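Local coordinates for cytochrome c-550-like protein (Thermosynechococcus elongatus, PDB 4LJI), which probably serves as a low-potential cytochrome c, transferring electrons through one covalently bound heme c, and can partially replace cytochrome c-550, at residues Leu12-Thr17 against Val34-Gly39; Ser81-Gln86 against Thr116-Ile121. One frame throughout, in Å; residues are numbered along the deposited sequence. Where two conformers were deposited one is given.

Contact 1: Leu12-Thr17 against Val34-Gly39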
loop_
_atom_site.group_PDB
_atom_site.type_symbol
_atom_site.label_atom_id
_atom_site.label_comp_id
_atom_site.label_asym_id
_atom_site.label_seq_id
_atom_site.Cartn_x
_atom_site.Cartn_y
_atom_site.Cartn_z
ATOM N N LEU A 12 12.595 -15.772 3.430
ATOM C CA LEU A 12 11.910 -16.798 2.649
ATOM C C LEU A 12 12.772 -18.034 2.428
ATOM O O LEU A 12 12.291 -19.039 1.892
ATOM C CB LEU A 12 11.477 -16.260 1.302
ATOM C CG LEU A 12 10.413 -15.145 1.258
ATOM C CD1 LEU A 12 9.918 -14.887 -0.146
ATOM C CD2 LEU A 12 9.225 -15.404 2.183
ATOM N N LYS A 13 14.040 -17.952 2.835
ATOM C CA LYS A 13 14.983 -19.070 2.747
ATOM C C LYS A 13 15.015 -19.698 1.358
ATOM O O LYS A 13 14.884 -20.911 1.218
ATOM C CB LYS A 13 14.678 -20.144 3.811
ATOM C CG LYS A 13 14.831 -19.665 5.236
ATOM C CD LYS A 13 13.996 -20.495 6.207
ATOM C CE LYS A 13 13.730 -19.695 7.483
ATOM N NZ LYS A 13 12.474 -20.076 8.194
ATOM N N VAL A 14 15.171 -18.855 0.343
ATOM C CA VAL A 14 15.264 -19.311 -1.042
ATOM C C VAL A 14 16.486 -18.666 -1.695
ATOM O O VAL A 14 16.518 -17.451 -1.905
ATOM C CB VAL A 14 13.993 -18.960 -1.858
ATOM C CG1 VAL A 14 14.163 -19.344 -3.323
ATOM C CG2 VAL A 14 12.762 -19.636 -1.273
ATOM N N THR A 15 17.503 -19.481 -1.988
ATOM C CA THR A 15 18.746 -18.982 -2.575
ATOM C C THR A 15 18.774 -19.298 -4.064
ATOM O O THR A 15 19.155 -18.462 -4.882
ATOM C CB THR A 15 19.992 -19.614 -1.911
ATOM O OG1 THR A 15 20.115 -19.147 -0.559
ATOM C CG2 THR A 15 21.259 -19.245 -2.681
ATOM N N ASP A 16 18.356 -20.518 -4.394
ATOM C CA ASP A 16 18.304 -20.996 -5.772
ATOM C C ASP A 16 16.869 -20.999 -6.292
ATOM O O ASP A 16 16.413 -20.061 -6.952
ATOM C CB ASP A 16 18.853 -22.431 -5.858
ATOM C CG ASP A 16 20.327 -22.531 -5.493
ATOM O OD1 ASP A 16 20.792 -21.752 -4.632
ATOM O OD2 ASP A 16 21.026 -23.390 -6.069
ATOM N N THR A 17 16.177 -22.098 -6.024
ATOM C CA THR A 17 14.801 -22.260 -6.441
ATOM C C THR A 17 13.998 -22.853 -5.306
ATOM O O THR A 17 14.548 -23.366 -4.334
ATOM C CB THR A 17 14.643 -23.204 -7.670
ATOM O OG1 THR A 17 15.105 -24.511 -7.320
ATOM C CG2 THR A 17 15.414 -22.667 -8.868
ATOM N N VAL A 34 14.979 -14.813 -7.790
ATOM C CA VAL A 34 14.678 -13.607 -8.538
ATOM C C VAL A 34 13.170 -13.442 -8.778
ATOM O O VAL A 34 12.629 -12.350 -8.609
ATOM C CB VAL A 34 15.446 -13.606 -9.849
ATOM C CG1 VAL A 34 14.964 -12.484 -10.757
ATOM C CG2 VAL A 34 16.926 -13.485 -9.563
ATOM N N ASP A 35 12.490 -14.534 -9.122
ATOM C CA ASP A 35 11.034 -14.540 -9.229
ATOM C C ASP A 35 10.381 -14.025 -7.927
ATOM O O ASP A 35 9.463 -13.230 -7.974
ATOM C CB ASP A 35 10.484 -15.948 -9.446
ATOM C CG ASP A 35 10.826 -16.543 -10.820
ATOM O OD1 ASP A 35 10.907 -15.809 -11.841
ATOM O OD2 ASP A 35 10.991 -17.777 -10.880
ATOM N N LEU A 36 10.811 -14.552 -6.781
ATOM C CA LEU A 36 10.211 -14.166 -5.496
ATOM C C LEU A 36 10.554 -12.737 -5.131
ATOM O O LEU A 36 9.747 -12.052 -4.509
ATOM C CB LEU A 36 10.641 -15.127 -4.394
ATOM C CG LEU A 36 10.201 -16.577 -4.597
ATOM C CD1 LEU A 36 11.046 -17.507 -3.751
ATOM C CD2 LEU A 36 8.742 -16.733 -4.242
ATOM N N THR A 37 11.745 -12.279 -5.521
ATOM C CA THR A 37 12.110 -10.875 -5.340
ATOM C C THR A 37 11.196 -9.974 -6.136
ATOM O O THR A 37 10.776 -8.901 -5.646
ATOM C CB THR A 37 13.531 -10.602 -5.802
ATOM O OG1 THR A 37 14.439 -11.294 -4.955
ATOM C CG2 THR A 37 13.862 -9.117 -5.805
ATOM N N ARG A 38 10.844 -10.417 -7.343
ATOM C CA ARG A 38 9.950 -9.624 -8.196
ATOM C C ARG A 38 8.526 -9.613 -7.642
ATOM O O ARG A 38 7.824 -8.589 -7.626
ATOM C CB ARG A 38 9.974 -10.126 -9.647
ATOM C CG ARG A 38 11.261 -9.744 -10.390
ATOM C CD ARG A 38 11.201 -10.072 -11.863
ATOM N NE ARG A 38 12.537 -10.099 -12.449
ATOM C CZ ARG A 38 12.804 -10.501 -13.689
ATOM N NH1 ARG A 38 11.822 -10.900 -14.486
ATOM N NH2 ARG A 38 14.051 -10.498 -14.133
ATOM N N GLY A 39 8.133 -10.745 -7.065
ATOM C CA GLY A 39 6.819 -10.881 -6.467
ATOM C C GLY A 39 6.719 -10.013 -5.214
ATOM O O GLY A 39 5.677 -9.355 -4.974
#

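Contact 2: Ser81-Gln86 against Thr116-Ile121. With HEC (heme c), chain C.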
loop_
_atom_site.group_PDB
_atom_site.type_symbol
_atom_site.label_atom_id
_atom_site.label_comp_id
_atom_site.label_asym_id
_atom_site.label_seq_id
_atom_site.Cartn_x
_atom_site.Cartn_y
_atom_site.Cartn_z
ATOM N N SER A 81 -4.994 -20.806 -7.526
ATOM C CA SER A 81 -6.099 -20.304 -6.711
ATOM C C SER A 81 -5.876 -18.848 -6.296
ATOM O O SER A 81 -6.815 -18.100 -6.217
ATOM C CB SER A 81 -6.358 -21.201 -5.482
ATOM O OG SER A 81 -5.207 -21.343 -4.669
ATOM N N LEU A 82 -4.626 -18.459 -6.078
ATOM C CA LEU A 82 -4.342 -17.057 -5.657
ATOM C C LEU A 82 -4.497 -16.133 -6.882
ATOM O O LEU A 82 -5.041 -15.042 -6.776
ATOM C CB LEU A 82 -2.952 -16.925 -5.041
ATOM C CG LEU A 82 -2.880 -17.463 -3.621
ATOM C CD1 LEU A 82 -1.429 -17.577 -3.209
ATOM C CD2 LEU A 82 -3.614 -16.516 -2.743
ATOM N N VAL A 83 -4.050 -16.589 -8.042
ATOM C CA VAL A 83 -4.212 -15.780 -9.255
ATOM C C VAL A 83 -5.710 -15.563 -9.556
ATOM O O VAL A 83 -6.155 -14.405 -9.770
ATOM C CB VAL A 83 -3.488 -16.438 -10.467
ATOM C CG1 VAL A 83 -3.846 -15.736 -11.788
ATOM C CG2 VAL A 83 -1.996 -16.393 -10.200
ATOM N N ALA A 84 -6.491 -16.636 -9.497
ATOM C CA ALA A 84 -7.920 -16.547 -9.793
ATOM C C ALA A 84 -8.611 -15.646 -8.790
ATOM O O ALA A 84 -9.620 -15.029 -9.109
ATOM C CB ALA A 84 -8.554 -17.879 -9.777
ATOM N N PHE A 85 -8.060 -15.588 -7.584
ATOM C CA PHE A 85 -8.643 -14.753 -6.548
ATOM C C PHE A 85 -8.381 -13.308 -6.913
ATOM O O PHE A 85 -9.287 -12.479 -6.908
ATOM C CB PHE A 85 -8.071 -15.055 -5.157
ATOM C CG PHE A 85 -8.567 -14.121 -4.114
ATOM C CD1 PHE A 85 -9.818 -14.315 -3.531
ATOM C CD2 PHE A 85 -7.799 -13.030 -3.751
ATOM C CE1 PHE A 85 -10.287 -13.417 -2.577
ATOM C CE2 PHE A 85 -8.245 -12.131 -2.801
ATOM C CZ PHE A 85 -9.504 -12.341 -2.209
ATOM N N GLN A 86 -7.149 -13.018 -7.293
ATOM C CA GLN A 86 -6.785 -11.628 -7.511
ATOM C C GLN A 86 -7.472 -11.044 -8.739
ATOM O O GLN A 86 -7.706 -9.835 -8.825
ATOM C CB GLN A 86 -5.276 -11.444 -7.557
ATOM C CG GLN A 86 -4.897 -10.174 -6.762
ATOM C CD GLN A 86 -5.362 -10.258 -5.337
ATOM O OE1 GLN A 86 -5.123 -11.246 -4.668
ATOM N NE2 GLN A 86 -6.029 -9.210 -4.852
ATOM N N THR A 116 4.111 -14.469 -9.872
ATOM C CA THR A 116 5.223 -14.226 -8.965
ATOM C C THR A 116 4.737 -13.600 -7.653
ATOM O O THR A 116 5.330 -13.864 -6.622
ATOM C CB THR A 116 6.297 -13.330 -9.582
ATOM O OG1 THR A 116 5.768 -12.005 -9.725
ATOM C CG2 THR A 116 6.772 -13.880 -10.930
ATOM N N LEU A 117 3.675 -12.787 -7.706
ATOM C CA LEU A 117 3.087 -12.191 -6.488
ATOM C C LEU A 117 2.430 -13.307 -5.672
ATOM O O LEU A 117 2.612 -13.388 -4.454
ATOM C CB LEU A 117 2.100 -11.073 -6.854
ATOM C CG LEU A 117 1.166 -10.433 -5.827
ATOM C CD1 LEU A 117 2.003 -9.894 -4.658
ATOM C CD2 LEU A 117 0.382 -9.292 -6.484
ATOM N N ALA A 118 1.640 -14.156 -6.328
ATOM C CA ALA A 118 1.095 -15.319 -5.629
ATOM C C ALA A 118 2.217 -16.166 -5.027
ATOM O O ALA A 118 2.088 -16.600 -3.863
ATOM C CB ALA A 118 0.194 -16.177 -6.574
ATOM N N ALA A 119 3.299 -16.432 -5.779
ATOM C CA ALA A 119 4.406 -17.230 -5.234
ATOM C C ALA A 119 5.019 -16.569 -3.985
ATOM O O ALA A 119 5.307 -17.238 -2.998
ATOM C CB ALA A 119 5.485 -17.457 -6.286
ATOM N N PHE A 120 5.223 -15.263 -4.033
ATOM C CA PHE A 120 5.732 -14.547 -2.868
ATOM C C PHE A 120 4.825 -14.734 -1.651
ATOM O O PHE A 120 5.304 -15.077 -0.580
ATOM C CB PHE A 120 5.951 -13.063 -3.167
ATOM C CG PHE A 120 6.255 -12.280 -1.954
ATOM C CD1 PHE A 120 7.528 -12.300 -1.392
ATOM C CD2 PHE A 120 5.252 -11.538 -1.332
ATOM C CE1 PHE A 120 7.821 -11.552 -0.213
ATOM C CE2 PHE A 120 5.534 -10.797 -0.143
ATOM C CZ PHE A 120 6.824 -10.828 0.410
ATOM N N ILE A 121 3.515 -14.544 -1.822
ATOM C CA ILE A 121 2.568 -14.640 -0.715
ATOM C C ILE A 121 2.583 -16.056 -0.183
ATOM O O ILE A 121 2.583 -16.273 1.035
ATOM C CB ILE A 121 1.131 -14.284 -1.158
ATOM C CG1 ILE A 121 1.018 -12.788 -1.459
ATOM C CG2 ILE A 121 0.104 -14.679 -0.063
ATOM C CD1 ILE A 121 -0.281 -12.447 -2.150
HETATM FE FE HEC C . -6.371 -8.240 -0.237
HETATM C CHA HEC C . -8.312 -10.693 1.223
HETATM C CHB HEC C . -4.345 -10.648 -1.648
HETATM C CHC HEC C . -4.571 -5.770 -1.979
HETATM C CHD HEC C . -7.985 -5.851 1.496
HETATM N NA HEC C . -6.284 -10.239 -0.190
HETATM C C1A HEC C . -7.226 -11.051 0.441
HETATM C C2A HEC C . -6.848 -12.433 0.217
HETATM C C3A HEC C . -5.741 -12.403 -0.573
HETATM C C4A HEC C . -5.405 -11.076 -0.870
HETATM C CMA HEC C . -5.001 -13.604 -1.101
HETATM C CAA HEC C . -7.534 -13.687 0.762
HETATM C CBA HEC C . -7.024 -14.019 2.186
HETATM C CGA HEC C . -7.637 -15.258 2.791
HETATM O O1A HEC C . -8.419 -16.005 2.137
HETATM O O2A HEC C . -7.345 -15.565 3.993
HETATM N NB HEC C . -4.750 -8.194 -1.551
HETATM C C1B HEC C . -4.131 -9.298 -2.010
HETATM C C2B HEC C . -3.099 -8.907 -2.887
HETATM C C3B HEC C . -3.148 -7.544 -3.043
HETATM C C4B HEC C . -4.220 -7.105 -2.135
HETATM C CMB HEC C . -2.171 -9.853 -3.615
HETATM C CAB HEC C . -2.269 -6.676 -3.864
HETATM C CBB HEC C . -2.457 -6.885 -5.221
HETATM N NC HEC C . -6.282 -6.180 -0.239
HETATM C C1C HEC C . -5.505 -5.385 -1.039
HETATM C C2C HEC C . -5.689 -4.064 -0.612
HETATM C C3C HEC C . -6.653 -4.065 0.363
HETATM C C4C HEC C . -7.046 -5.411 0.601
HETATM C CMC HEC C . -4.970 -2.852 -1.186
HETATM C CAC HEC C . -7.110 -2.850 1.108
HETATM C CBC HEC C . -7.716 -1.826 0.464
HETATM N ND HEC C . -7.832 -8.283 1.088
HETATM C C1D HEC C . -8.385 -7.186 1.626
HETATM C C2D HEC C . -9.519 -7.567 2.467
HETATM C C3D HEC C . -9.612 -8.910 2.415
HETATM C C4D HEC C . -8.528 -9.352 1.550
HETATM C CMD HEC C . -10.397 -6.621 3.263
HETATM C CAD HEC C . -10.650 -9.760 3.096
HETATM C CBD HEC C . -11.706 -10.106 2.025
HETATM C CGD HEC C . -13.035 -10.794 2.275
HETATM O O1D HEC C . -13.170 -11.761 3.071
HETATM O O2D HEC C . -14.030 -10.386 1.624
#

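Contact 1: Leu12-Thr17 against Val34-Gly39
Leu36 reaches out from helix 33-46 and is met by Val14 and Leu12 of the preceding loop. This side chain carries the helix half of the contact. Its CB is the first atom to find a partner: CD1 of Leu12 lies 4.3 Å from Leu36 CB, a loose apolar touch near the base of the side chain. CG then stands beside the backbone N, opposite the carbonyl carbon, with chi1 at -62°. The second torsion, 161°, carries CD1 onward from CA in an extended line, and this puts that methyl against Val14. There it settles on the fork of the valine. Leu36 CD1 is 3.6 Å from Val14 CG1 and 3.7 Å from Val14 CG2. The branch point is almost as near, with Leu36 CD1 3.8 Å from Val14 CB. One methyl is thus held against three carbons. The two side chains cross at about a right angle. The other methyl, CD2, turns to helix 111-127, where it meets Ala119. No hydrogen bond joins the two segments; the contact is apolar and buried.

Backbone atoms of the loop also have partners. Lys13 leaves the end of helix 6-10 with a positive phi of 50°. Arg123 of helix 111-127 donates NE to Leu12 O and NH2 to Lys13 O, gripping the turn from the other helix. Loop 12-17 lies between helix 6-10 and strand 17-21 of the two-stranded antiparallel sheet and packs on helices 33-46 and 111-127. Leu36 meets it from helix 33-46, which follows the second strand in the chain.

Contact 2: Ser81-Gln86 against Thr116-Ile121
Leu82 and Ala118 meet where helix 79-87 and the C-terminal helix 111-127 come together beside the heme c pocket. The backbones run close here, with Leu82 CA and Ala118 CA 5.7 Å apart, and the alanine methyl meets the base of the leucine. Ala118 CB touches Leu82 CB at 3.6 Å. Val83 adds a looser contact to the same methyl through its CG2. The leucine fork then splits its work. CD1 lies alongside Ala118, near both its CB and its carbonyl O, while CD2 faces the heme edge, 3.6 Å from methyl CMA of the heme. One side chain thus touches both the neighbouring helix and the cofactor.

Helix 79-87 also reaches over the porphyrin. Phe85 CE2 comes to 3.3 Å from heme C2A. The chain of Gln86 bends at chi2, 58°, and this folds its amide over pyrrole B. Gln86 OE1 lies 3.2 Å from meso carbon CHB of the heme, and Gln86 NE2 is 3.4 Å from heme C1B. OE1 also sits at the edge of the Phe85 ring, in its plane. NE2 is hydrogen-bonded to Arg102 O, which fixes the turn of the amide next to the axial ligand Cys101.

Helix 111-127 meets the heme at its rim. Ile121 CD1 is 3.5 Å from heme methyl CMB, and Leu117 CD2 packs more loosely on the same methyl. Phe120 of the same helix meets the ring of Phe43 in helix 33-46. Cys47, Cys50 and His51 form the CXXCH motif that marks c-type cytochromes. Helices packed round the heme, among them 79-87 and 111-127, are in keeping with the cytochrome c fold.

In the fold
From the N terminus the chain passes helix 6-10 and enters contact 1. This contact closes a loop of 16 residues that holds most of the hairpin of strands 17-21 and 28-32. Helix 33-46 then leads to Cys47, Cys50 and His51. Contact 2 follows further on and closes a loop of 29 residues that carries the other axial ligand, Cys101. The two contacts are in series; neither nests in the other and they do not cross. They meet in space along helices 33-46 and 111-127, where Asp35 and Gly39 pack on Thr116, and Gly39 also on Leu117. Together they tie the N-terminal loop, through these two helices, to the heme pocket.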